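Local atomic coordinates of ATP-dependent helicase FUN30 (Saccharomyces cerevisiae S288c, PDB entry 5GN1), a protein that remodels nucleosomes with energy from ATP hydrolysis, promoting DNA end resection at double-strand breaks and required for heterochromatin organization, here represented by the C-terminal part of its ATPase domain. Residues H52-E57 against T307-K312; H113-R118 against T156-H161; L230-S235 against G264-N269. All coordinates share one frame; numbering follows the deposited sequence.

Contact 1 of 3, residues H52-E57 against T307-K312; sequences HIQYCE and TTLITK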
loop_
_atom_site.group_PDB
_atom_site.type_symbol
_atom_site.label_atom_id
_atom_site.label_comp_id
_atom_site.label_asym_id
_atom_site.label_seq_id
_atom_site.Cartn_x
_atom_site.Cartn_y
_atom_site.Cartn_z
ATOM N N HIS A 52 5.249 -16.718 8.984
ATOM C CA HIS A 52 4.286 -16.456 10.042
ATOM C C HIS A 52 3.239 -15.487 9.513
ATOM O O HIS A 52 3.480 -14.753 8.552
ATOM C CB HIS A 52 4.947 -15.831 11.291
ATOM C CG HIS A 52 6.273 -16.433 11.653
ATOM N ND1 HIS A 52 6.395 -17.516 12.499
ATOM C CD2 HIS A 52 7.537 -16.090 11.298
ATOM C CE1 HIS A 52 7.675 -17.821 12.642
ATOM N NE2 HIS A 52 8.390 -16.975 11.920
ATOM N N ILE A 53 2.078 -15.473 10.164
ATOM C CA ILE A 53 1.026 -14.497 9.896
ATOM C C ILE A 53 0.882 -13.632 11.135
ATOM O O ILE A 53 0.804 -14.151 12.252
ATOM C CB ILE A 53 -0.318 -15.172 9.558
ATOM C CG1 ILE A 53 -0.202 -16.099 8.338
ATOM C CG2 ILE A 53 -1.444 -14.119 9.421
ATOM C CD1 ILE A 53 0.307 -15.461 7.094
ATOM N N GLN A 54 0.860 -12.321 10.954
ATOM C CA GLN A 54 0.595 -11.401 12.051
ATOM C C GLN A 54 -0.703 -10.676 11.751
ATOM O O GLN A 54 -0.798 -9.964 10.744
ATOM C CB GLN A 54 1.730 -10.399 12.235
ATOM C CG GLN A 54 1.443 -9.333 13.280
ATOM C CD GLN A 54 1.181 -9.900 14.667
ATOM O OE1 GLN A 54 2.084 -10.436 15.301
ATOM N NE2 GLN A 54 -0.060 -9.767 15.148
ATOM N N TYR A 55 -1.703 -10.862 12.608
ATOM C CA TYR A 55 -2.999 -10.254 12.359
ATOM C C TYR A 55 -3.038 -8.820 12.872
ATOM O O TYR A 55 -2.415 -8.481 13.881
ATOM C CB TYR A 55 -4.118 -11.098 12.981
ATOM C CG TYR A 55 -4.410 -12.351 12.166
ATOM C CD1 TYR A 55 -5.018 -12.256 10.922
ATOM C CD2 TYR A 55 -4.073 -13.623 12.637
ATOM C CE1 TYR A 55 -5.283 -13.374 10.158
ATOM C CE2 TYR A 55 -4.342 -14.763 11.878
ATOM C CZ TYR A 55 -4.958 -14.629 10.637
ATOM O OH TYR A 55 -5.243 -15.734 9.853
ATOM N N CYS A 56 -3.753 -7.973 12.132
ATOM C CA CYS A 56 -3.902 -6.553 12.404
ATOM C C CYS A 56 -5.392 -6.252 12.463
ATOM O O CYS A 56 -6.203 -6.976 11.884
ATOM C CB CYS A 56 -3.218 -5.672 11.302
ATOM S SG CYS A 56 -1.587 -6.290 10.800
ATOM N N GLU A 57 -5.757 -5.162 13.072
ATOM C CA GLU A 57 -7.138 -4.787 13.075
ATOM C C GLU A 57 -7.319 -3.504 12.296
ATOM O O GLU A 57 -6.421 -2.747 12.147
ATOM C CB GLU A 57 -7.582 -4.469 14.485
ATOM C CG GLU A 57 -7.750 -5.609 15.488
ATOM C CD GLU A 57 -8.880 -6.596 15.170
ATOM O OE1 GLU A 57 -8.651 -7.772 15.303
ATOM O OE2 GLU A 57 -9.977 -6.212 14.796
ATOM N N THR A 307 7.171 -12.633 7.901
ATOM C CA THR A 307 5.893 -12.331 8.532
ATOM C C THR A 307 5.004 -11.580 7.543
ATOM O O THR A 307 5.410 -10.545 7.002
ATOM C CB THR A 307 6.093 -11.513 9.817
ATOM O OG1 THR A 307 6.899 -12.269 10.735
ATOM C CG2 THR A 307 4.738 -11.181 10.482
ATOM N N THR A 308 3.799 -12.098 7.311
ATOM C CA THR A 308 2.812 -11.438 6.461
ATOM C C THR A 308 1.769 -10.767 7.341
ATOM O O THR A 308 1.200 -11.407 8.233
ATOM C CB THR A 308 2.146 -12.434 5.515
ATOM O OG1 THR A 308 3.145 -13.025 4.686
ATOM C CG2 THR A 308 1.120 -11.727 4.627
ATOM N N LEU A 309 1.563 -9.468 7.119
ATOM C CA LEU A 309 0.583 -8.694 7.864
ATOM C C LEU A 309 -0.784 -8.886 7.232
ATOM O O LEU A 309 -0.940 -8.691 6.025
ATOM C CB LEU A 309 0.941 -7.205 7.850
ATOM C CG LEU A 309 2.321 -6.841 8.376
ATOM C CD1 LEU A 309 2.472 -5.323 8.465
ATOM C CD2 LEU A 309 2.508 -7.490 9.727
ATOM N N ILE A 310 -1.773 -9.254 8.045
ATOM C CA ILE A 310 -3.114 -9.557 7.556
ATOM C C ILE A 310 -4.119 -8.850 8.449
ATOM O O ILE A 310 -4.172 -9.110 9.658
ATOM C CB ILE A 310 -3.393 -11.067 7.530
ATOM C CG1 ILE A 310 -2.486 -11.738 6.505
ATOM C CG2 ILE A 310 -4.876 -11.332 7.209
ATOM C CD1 ILE A 310 -2.881 -13.163 6.146
ATOM N N THR A 311 -4.912 -7.953 7.860
ATOM C CA THR A 311 -5.970 -7.286 8.602
ATOM C C THR A 311 -7.153 -8.234 8.782
ATOM O O THR A 311 -7.683 -8.785 7.807
ATOM C CB THR A 311 -6.395 -6.004 7.897
ATOM O OG1 THR A 311 -5.318 -5.050 7.971
ATOM C CG2 THR A 311 -7.628 -5.422 8.584
ATOM N N LYS A 312 -7.543 -8.437 10.038
ATOM C CA LYS A 312 -8.665 -9.306 10.368
ATOM C C LYS A 312 -9.981 -8.640 9.988
ATOM O O LYS A 312 -10.109 -7.411 10.024
ATOM C CB LYS A 312 -8.676 -9.622 11.865
ATOM C CG LYS A 312 -8.296 -11.048 12.235
ATOM C CD LYS A 312 -8.227 -11.187 13.762
ATOM C CE LYS A 312 -8.494 -12.611 14.215
ATOM N NZ LYS A 312 -8.700 -12.675 15.695
HETATM O O HOH W 1 4.129 -14.983 5.704
HETATM O O HOH W 2 -10.329 -5.530 11.981
#

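Contact 2 of 3, residues H113-R118 against T156-H161; sequences HPLLFR and TDFELH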
loop_
_atom_site.group_PDB
_atom_site.type_symbol
_atom_site.label_atom_id
_atom_site.label_comp_id
_atom_site.label_asym_id
_atom_site.label_seq_id
_atom_site.Cartn_x
_atom_site.Cartn_y
_atom_site.Cartn_z
ATOM N N HIS A 113 -4.195 1.353 4.749
ATOM C CA HIS A 113 -3.918 2.682 5.273
ATOM C C HIS A 113 -4.957 3.715 4.847
ATOM O O HIS A 113 -5.276 3.824 3.654
ATOM C CB HIS A 113 -2.527 3.144 4.823
ATOM C CG HIS A 113 -1.899 4.105 5.772
ATOM N ND1 HIS A 113 -2.402 5.368 5.984
ATOM C CD2 HIS A 113 -0.828 3.979 6.592
ATOM C CE1 HIS A 113 -1.669 5.983 6.894
ATOM N NE2 HIS A 113 -0.713 5.158 7.284
ATOM N N PRO A 114 -5.507 4.482 5.796
ATOM C CA PRO A 114 -6.456 5.555 5.434
ATOM C C PRO A 114 -5.911 6.557 4.446
ATOM O O PRO A 114 -6.688 7.121 3.662
ATOM C CB PRO A 114 -6.746 6.233 6.780
ATOM C CG PRO A 114 -6.557 5.143 7.799
ATOM C CD PRO A 114 -5.454 4.246 7.251
ATOM N N LEU A 115 -4.605 6.832 4.471
ATOM C CA LEU A 115 -4.094 7.881 3.595
ATOM C C LEU A 115 -4.003 7.445 2.147
ATOM O O LEU A 115 -3.500 8.209 1.328
ATOM C CB LEU A 115 -2.717 8.364 4.069
ATOM C CG LEU A 115 -2.693 8.997 5.469
ATOM C CD1 LEU A 115 -1.294 9.557 5.786
ATOM C CD2 LEU A 115 -3.778 10.065 5.619
ATOM N N LEU A 116 -4.450 6.233 1.825
ATOM C CA LEU A 116 -4.647 5.803 0.450
ATOM C C LEU A 116 -5.978 6.286 -0.110
ATOM O O LEU A 116 -6.361 5.879 -1.212
ATOM C CB LEU A 116 -4.577 4.274 0.358
ATOM C CG LEU A 116 -3.248 3.632 0.761
ATOM C CD1 LEU A 116 -3.414 2.111 0.853
ATOM C CD2 LEU A 116 -2.139 4.045 -0.214
ATOM N N PHE A 117 -6.677 7.125 0.648
ATOM C CA PHE A 117 -7.986 7.654 0.288
ATOM C C PHE A 117 -7.984 9.147 0.557
ATOM O O PHE A 117 -7.173 9.655 1.331
ATOM C CB PHE A 117 -9.120 7.001 1.101
ATOM C CG PHE A 117 -9.276 5.533 0.854
ATOM C CD1 PHE A 117 -8.449 4.622 1.492
ATOM C CD2 PHE A 117 -10.250 5.060 -0.011
ATOM C CE1 PHE A 117 -8.573 3.268 1.263
ATOM C CE2 PHE A 117 -10.385 3.700 -0.244
ATOM C CZ PHE A 117 -9.551 2.805 0.397
ATOM N N ARG A 118 -8.910 9.853 -0.080
ATOM C CA ARG A 118 -9.103 11.267 0.185
ATOM C C ARG A 118 -10.304 11.394 1.121
ATOM O O ARG A 118 -11.445 11.167 0.704
ATOM C CB ARG A 118 -9.363 12.056 -1.103
ATOM C CG ARG A 118 -9.490 13.572 -0.880
ATOM C CD ARG A 118 -9.529 14.364 -2.208
ATOM N NE ARG A 118 -10.757 14.146 -2.969
ATOM C CZ ARG A 118 -11.895 14.817 -2.779
ATOM N NH1 ARG A 118 -11.975 15.749 -1.836
ATOM N NH2 ARG A 118 -12.957 14.553 -3.534
ATOM N N THR A 156 -5.140 11.132 -3.487
ATOM C CA THR A 156 -5.284 10.614 -2.132
ATOM C C THR A 156 -4.783 11.640 -1.121
ATOM O O THR A 156 -4.036 12.562 -1.454
ATOM C CB THR A 156 -4.506 9.302 -1.948
ATOM O OG1 THR A 156 -3.088 9.575 -1.942
ATOM C CG2 THR A 156 -4.850 8.271 -3.055
ATOM N N ASP A 157 -5.200 11.462 0.138
ATOM C CA ASP A 157 -4.693 12.321 1.194
ATOM C C ASP A 157 -3.170 12.348 1.201
ATOM O O ASP A 157 -2.568 13.415 1.357
ATOM C CB ASP A 157 -5.224 11.881 2.566
ATOM C CG ASP A 157 -6.660 12.302 2.799
ATOM O OD1 ASP A 157 -7.158 13.174 2.051
ATOM O OD2 ASP A 157 -7.283 11.767 3.740
ATOM N N PHE A 158 -2.514 11.196 1.007
ATOM C CA PHE A 158 -1.057 11.247 1.071
ATOM C C PHE A 158 -0.462 11.910 -0.162
ATOM O O PHE A 158 0.569 12.583 -0.063
ATOM C CB PHE A 158 -0.445 9.864 1.262
ATOM C CG PHE A 158 1.004 9.931 1.644
ATOM C CD1 PHE A 158 1.370 10.196 2.955
ATOM C CD2 PHE A 158 1.993 9.823 0.684
ATOM C CE1 PHE A 158 2.706 10.301 3.306
ATOM C CE2 PHE A 158 3.335 9.919 1.033
ATOM C CZ PHE A 158 3.685 10.165 2.341
ATOM N N GLU A 159 -1.069 11.719 -1.338
ATOM C CA GLU A 159 -0.580 12.435 -2.512
ATOM C C GLU A 159 -0.779 13.935 -2.338
ATOM O O GLU A 159 0.072 14.739 -2.745
ATOM C CB GLU A 159 -1.287 11.946 -3.779
ATOM C CG GLU A 159 -0.911 10.526 -4.172
ATOM C CD GLU A 159 -1.917 9.860 -5.102
ATOM O OE1 GLU A 159 -3.027 10.408 -5.332
ATOM O OE2 GLU A 159 -1.564 8.784 -5.625
ATOM N N LEU A 160 -1.895 14.334 -1.732
ATOM C CA LEU A 160 -2.131 15.763 -1.554
ATOM C C LEU A 160 -1.162 16.339 -0.535
ATOM O O LEU A 160 -0.671 17.460 -0.706
ATOM C CB LEU A 160 -3.586 16.013 -1.158
ATOM C CG LEU A 160 -4.525 15.846 -2.346
ATOM C CD1 LEU A 160 -5.946 15.525 -1.919
ATOM C CD2 LEU A 160 -4.483 17.082 -3.248
ATOM N N HIS A 161 -0.850 15.568 0.512
ATOM C CA HIS A 161 0.218 15.944 1.426
ATOM C C HIS A 161 1.536 16.162 0.684
ATOM O O HIS A 161 2.228 17.164 0.910
ATOM C CB HIS A 161 0.393 14.885 2.508
ATOM C CG HIS A 161 1.620 15.101 3.336
ATOM N ND1 HIS A 161 1.752 16.173 4.193
ATOM C CD2 HIS A 161 2.792 14.424 3.392
ATOM C CE1 HIS A 161 2.938 16.126 4.770
ATOM N NE2 HIS A 161 3.592 15.078 4.298
HETATM O O HOH W 3 -8.198 9.383 4.439
HETATM O O HOH W 4 -1.851 7.514 -1.305
#

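Contact 3 of 3, residues L230-S235 against G264-N269; sequences LRLDGS and GGFGIN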
loop_
_atom_site.group_PDB
_atom_site.type_symbol
_atom_site.label_atom_id
_atom_site.label_comp_id
_atom_site.label_asym_id
_atom_site.label_seq_id
_atom_site.Cartn_x
_atom_site.Cartn_y
_atom_site.Cartn_z
ATOM N N LEU A 230 16.584 2.208 3.194
ATOM C CA LEU A 230 16.796 2.399 1.767
ATOM C C LEU A 230 15.591 1.850 1.027
ATOM O O LEU A 230 14.789 1.086 1.587
ATOM C CB LEU A 230 18.069 1.695 1.276
ATOM C CG LEU A 230 19.373 2.149 1.936
ATOM C CD1 LEU A 230 20.423 1.032 1.862
ATOM C CD2 LEU A 230 19.893 3.437 1.286
ATOM N N ARG A 231 15.476 2.225 -0.244
ATOM C CA ARG A 231 14.318 1.842 -1.039
ATOM C C ARG A 231 14.732 1.457 -2.450
ATOM O O ARG A 231 15.605 2.091 -3.042
ATOM C CB ARG A 231 13.296 2.985 -1.087
ATOM C CG ARG A 231 12.243 2.846 -2.182
ATOM C CD ARG A 231 11.151 3.880 -1.995
ATOM N NE ARG A 231 10.084 3.748 -2.984
ATOM C CZ ARG A 231 8.942 4.429 -2.925
ATOM N NH1 ARG A 231 8.739 5.273 -1.923
ATOM N NH2 ARG A 231 8.019 4.279 -3.866
ATOM N N LEU A 232 14.093 0.414 -2.982
ATOM C CA LEU A 232 14.344 -0.070 -4.334
ATOM C C LEU A 232 13.038 -0.623 -4.874
ATOM O O LEU A 232 12.489 -1.574 -4.305
ATOM C CB LEU A 232 15.445 -1.155 -4.359
ATOM C CG LEU A 232 16.007 -1.667 -5.702
ATOM C CD1 LEU A 232 17.286 -2.437 -5.448
ATOM C CD2 LEU A 232 15.031 -2.555 -6.487
ATOM N N ASP A 233 12.548 -0.053 -5.973
ATOM C CA ASP A 233 11.291 -0.509 -6.554
ATOM C C ASP A 233 11.460 -0.599 -8.068
ATOM O O ASP A 233 12.570 -0.502 -8.600
ATOM C CB ASP A 233 10.132 0.406 -6.114
ATOM C CG ASP A 233 10.358 1.883 -6.443
ATOM O OD1 ASP A 233 10.931 2.197 -7.498
ATOM O OD2 ASP A 233 9.959 2.747 -5.634
ATOM N N GLY A 234 10.349 -0.795 -8.777
ATOM C CA GLY A 234 10.432 -0.927 -10.222
ATOM C C GLY A 234 10.814 0.345 -10.949
ATOM O O GLY A 234 11.163 0.281 -12.134
ATOM N N SER A 235 10.739 1.499 -10.285
ATOM C CA SER A 235 11.182 2.740 -10.907
ATOM C C SER A 235 12.681 2.988 -10.740
ATOM O O SER A 235 13.241 3.797 -11.481
ATOM C CB SER A 235 10.400 3.929 -10.343
ATOM O OG SER A 235 10.990 4.420 -9.157
ATOM N N GLY A 264 11.277 -8.829 -5.923
ATOM C CA GLY A 264 11.548 -10.242 -5.753
ATOM C C GLY A 264 11.994 -10.915 -7.034
ATOM O O GLY A 264 12.696 -11.930 -6.995
ATOM N N GLY A 265 11.619 -10.353 -8.185
ATOM C CA GLY A 265 12.007 -10.886 -9.475
ATOM C C GLY A 265 13.258 -10.317 -10.108
ATOM O O GLY A 265 13.605 -10.723 -11.222
ATOM N N PHE A 266 13.954 -9.388 -9.452
ATOM C CA PHE A 266 15.116 -8.725 -10.042
ATOM C C PHE A 266 16.413 -9.510 -9.868
ATOM O O PHE A 266 17.465 -9.022 -10.282
ATOM C CB PHE A 266 15.314 -7.318 -9.447
ATOM C CG PHE A 266 14.158 -6.367 -9.678
ATOM C CD1 PHE A 266 13.105 -6.700 -10.521
ATOM C CD2 PHE A 266 14.140 -5.123 -9.058
ATOM C CE1 PHE A 266 12.046 -5.822 -10.727
ATOM C CE2 PHE A 266 13.082 -4.229 -9.260
ATOM C CZ PHE A 266 12.035 -4.583 -10.096
ATOM N N GLY A 267 16.369 -10.690 -9.251
ATOM C CA GLY A 267 17.582 -11.454 -8.986
ATOM C C GLY A 267 18.596 -10.758 -8.097
ATOM O O GLY A 267 19.801 -10.958 -8.275
ATOM N N ILE A 268 18.144 -9.942 -7.143
ATOM C CA ILE A 268 19.055 -9.253 -6.235
ATOM C C ILE A 268 19.261 -10.123 -5.006
ATOM O O ILE A 268 18.412 -10.945 -4.640
ATOM C CB ILE A 268 18.548 -7.845 -5.849
ATOM C CG1 ILE A 268 17.195 -7.927 -5.142
ATOM C CG2 ILE A 268 18.461 -6.950 -7.078
ATOM C CD1 ILE A 268 16.555 -6.572 -4.898
ATOM N N ASN A 269 20.404 -9.925 -4.353
ATOM C CA ASN A 269 20.860 -10.754 -3.241
ATOM C C ASN A 269 20.965 -9.886 -1.991
ATOM O O ASN A 269 21.823 -9.004 -1.920
ATOM C CB ASN A 269 22.205 -11.395 -3.584
ATOM C CG ASN A 269 22.640 -12.421 -2.561
ATOM O OD1 ASN A 269 22.572 -12.178 -1.362
ATOM N ND2 ASN A 269 23.073 -13.584 -3.033
#

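Contact 1 of 3, residues H52-E57 against T307-K312
Residues His52-Cys56 and Thr307-Thr311 pair as neighbouring parallel strands at one border of the six-stranded sheet of the RecA-like lobe, with 52-56 on the outermost strand. Backbone bonds alternate along the pair: Thr308 N gives to His52 O, Gln54 N to Thr308 O, Ile310 N to Gln54 O, and Cys56 N to Ile310 O (2.8 Å). A fifth, from Lys312 N to Cys56 O (2.7 Å), carries the ladder past the last paired residues and is nearly straight at 171°.

Apolar contacts divide between two faces. On one, beta-branched Ile53 and Ile310 meet through Ile53 CG2 and Ile310 CD1, 3.7 Å apart, and Ile310 CG2 lies 3.6 Å from Tyr55 CE1, the two side chains running side by side. Helix 315-322 borders this face through His320. On the other, Gln54 CB meets Thr307 CG2 at 3.6 Å, and the small Cys56 sets SG near Leu309 CB under helix 185-200.

Among the polar groups, Gln54 has CG anti to N (chi1 174°) and bends at chi2, so that NE2 donates a hydrogen bond to Tyr55 O, which lies in the amide plane. Lys312 and Glu57, at the exposed end of the pair, suit it with charged ends. The alkyl stem of Lys312 crosses Tyr55 at about a right angle, leaving NZ too far for more than a weak cation-pi attraction. Beside it, a water donates to both Glu57 OE2 (2.9 Å) and Lys312 O (2.7 Å).

Contact 2 of 3, residues H113-R118 against T156-H161
A capped helix start forms the heart of this contact: helix 157-166 begins at Thr156 against the 3-10 turn 114-116, where Leu115 and, just after the turn, Phe117 offer their carbonyls to its first turn. Thr156 and Glu159 make a capping box. With chi1 at 71°, Thr156 OG1 sits between its backbone N and carbonyl carbon and accepts from Glu159 N (3.0 Å), while Glu159 OE1 accepts from Thr156 N (2.9 Å), met from above the carboxylate plane.

The two intervening N-H groups reach across to the turn and the residue after it. Phe158 N donates to Leu115 O at 3.2 Å, in the carbonyl plane on a lone pair; Asp157 N donates to Phe117 O at 2.9 Å but comes from above that carbonyl's plane. Leu115 packs between turn and helix: its CB lies 3.9 Å from Phe158 CB, its CD2 lies 3.8 Å from Asp157 CB, and CD1 comes to the edge of the Phe158 ring. Arg118 lays its methylene stem over Leu160, with CD 3.8 Å from Leu160 CD1; beyond it, NH2 makes a salt bridge with Asp123, while NH1 and NE hydrogen-bond to Tyr121 O and Ser153 O.

Asp157 does not pair with Arg118; its carboxylate instead accepts from the backbone N of Asn119, Ile120 and Tyr121. Those N-H groups, together with the positive end of the helix dipole, would be expected to keep it ionised even though it is buried. The early N-H groups of the helix, which lack acceptors within it, are thus satisfied by the cap and the 113-118 segment.

Contact 3 of 3, residues L230-S235 against G264-N269
Phe266 and Leu232 carry this contact, in which the loop 264-269, which forms part of the sequence recognisable as helicase motif V of the SNF2 family, packs against the end of the border strand 229-232. No hydrogen bond joins the two segments, and the surface they share is small.

The apolar contacts come first. Leu232 CG stands opposite the backbone N (chi1 -172°), which places Leu232 CD2 at the edge of the Phe266 ring, in its plane, 3.7 Å from Phe266 CD2. The same rim continues past the turn: Phe266 CE2 is 3.8 Å from Asp233 O and Phe266 CZ is 4.0 Å from Gly234 CA. A flat aromatic suits this place because its edge can run along both a leucine methyl and the backbone. Ile268 makes the more distant partner, its CD1 4.2 Å from Leu232 CD1.

Polar bonds hold the turn from within its own segment. Asp233 OD1 accepts from Ser235 N (2.9 Å) in an Asx turn and also from Ser235 OG (2.8 Å), while Arg231 grips the carboxylate side-on in a salt bridge, NE (2.8 Å) and NH2 both donating to Asp233 OD2. Each carboxylate oxygen therefore receives at least two donors.

Around the contact, Arg241 of helix 241-250 meets the Phe266 ring in a cation-pi pair and also touches Leu232, Ile245 of that helix touches Ile268, and strand 256-260 flanks both segments through Phe257 and Leu259.

From the N terminus, strand 49-56 enters contact 1 first, but its partner 307-312 arrives only about 250 residues later, so the loop closed there encloses both other contacts. Within it, the chain leaves the sheet for a run of helices, and contact 2 closes a short, largely helical excursion between 113-118 and 156-161. The chain then returns to the sheet, where contact 3 joins the border strand 229-232 to the loop following strand 256-260. Contacts 2 and 3 follow in series, their centres 25 Å apart on opposite sides of the chain's centre. Contacts 1 and 3 reach the same sheet at its two outermost strands, whereas contact 2 joins the loop after helix 100-110 to the start of helix 157-166.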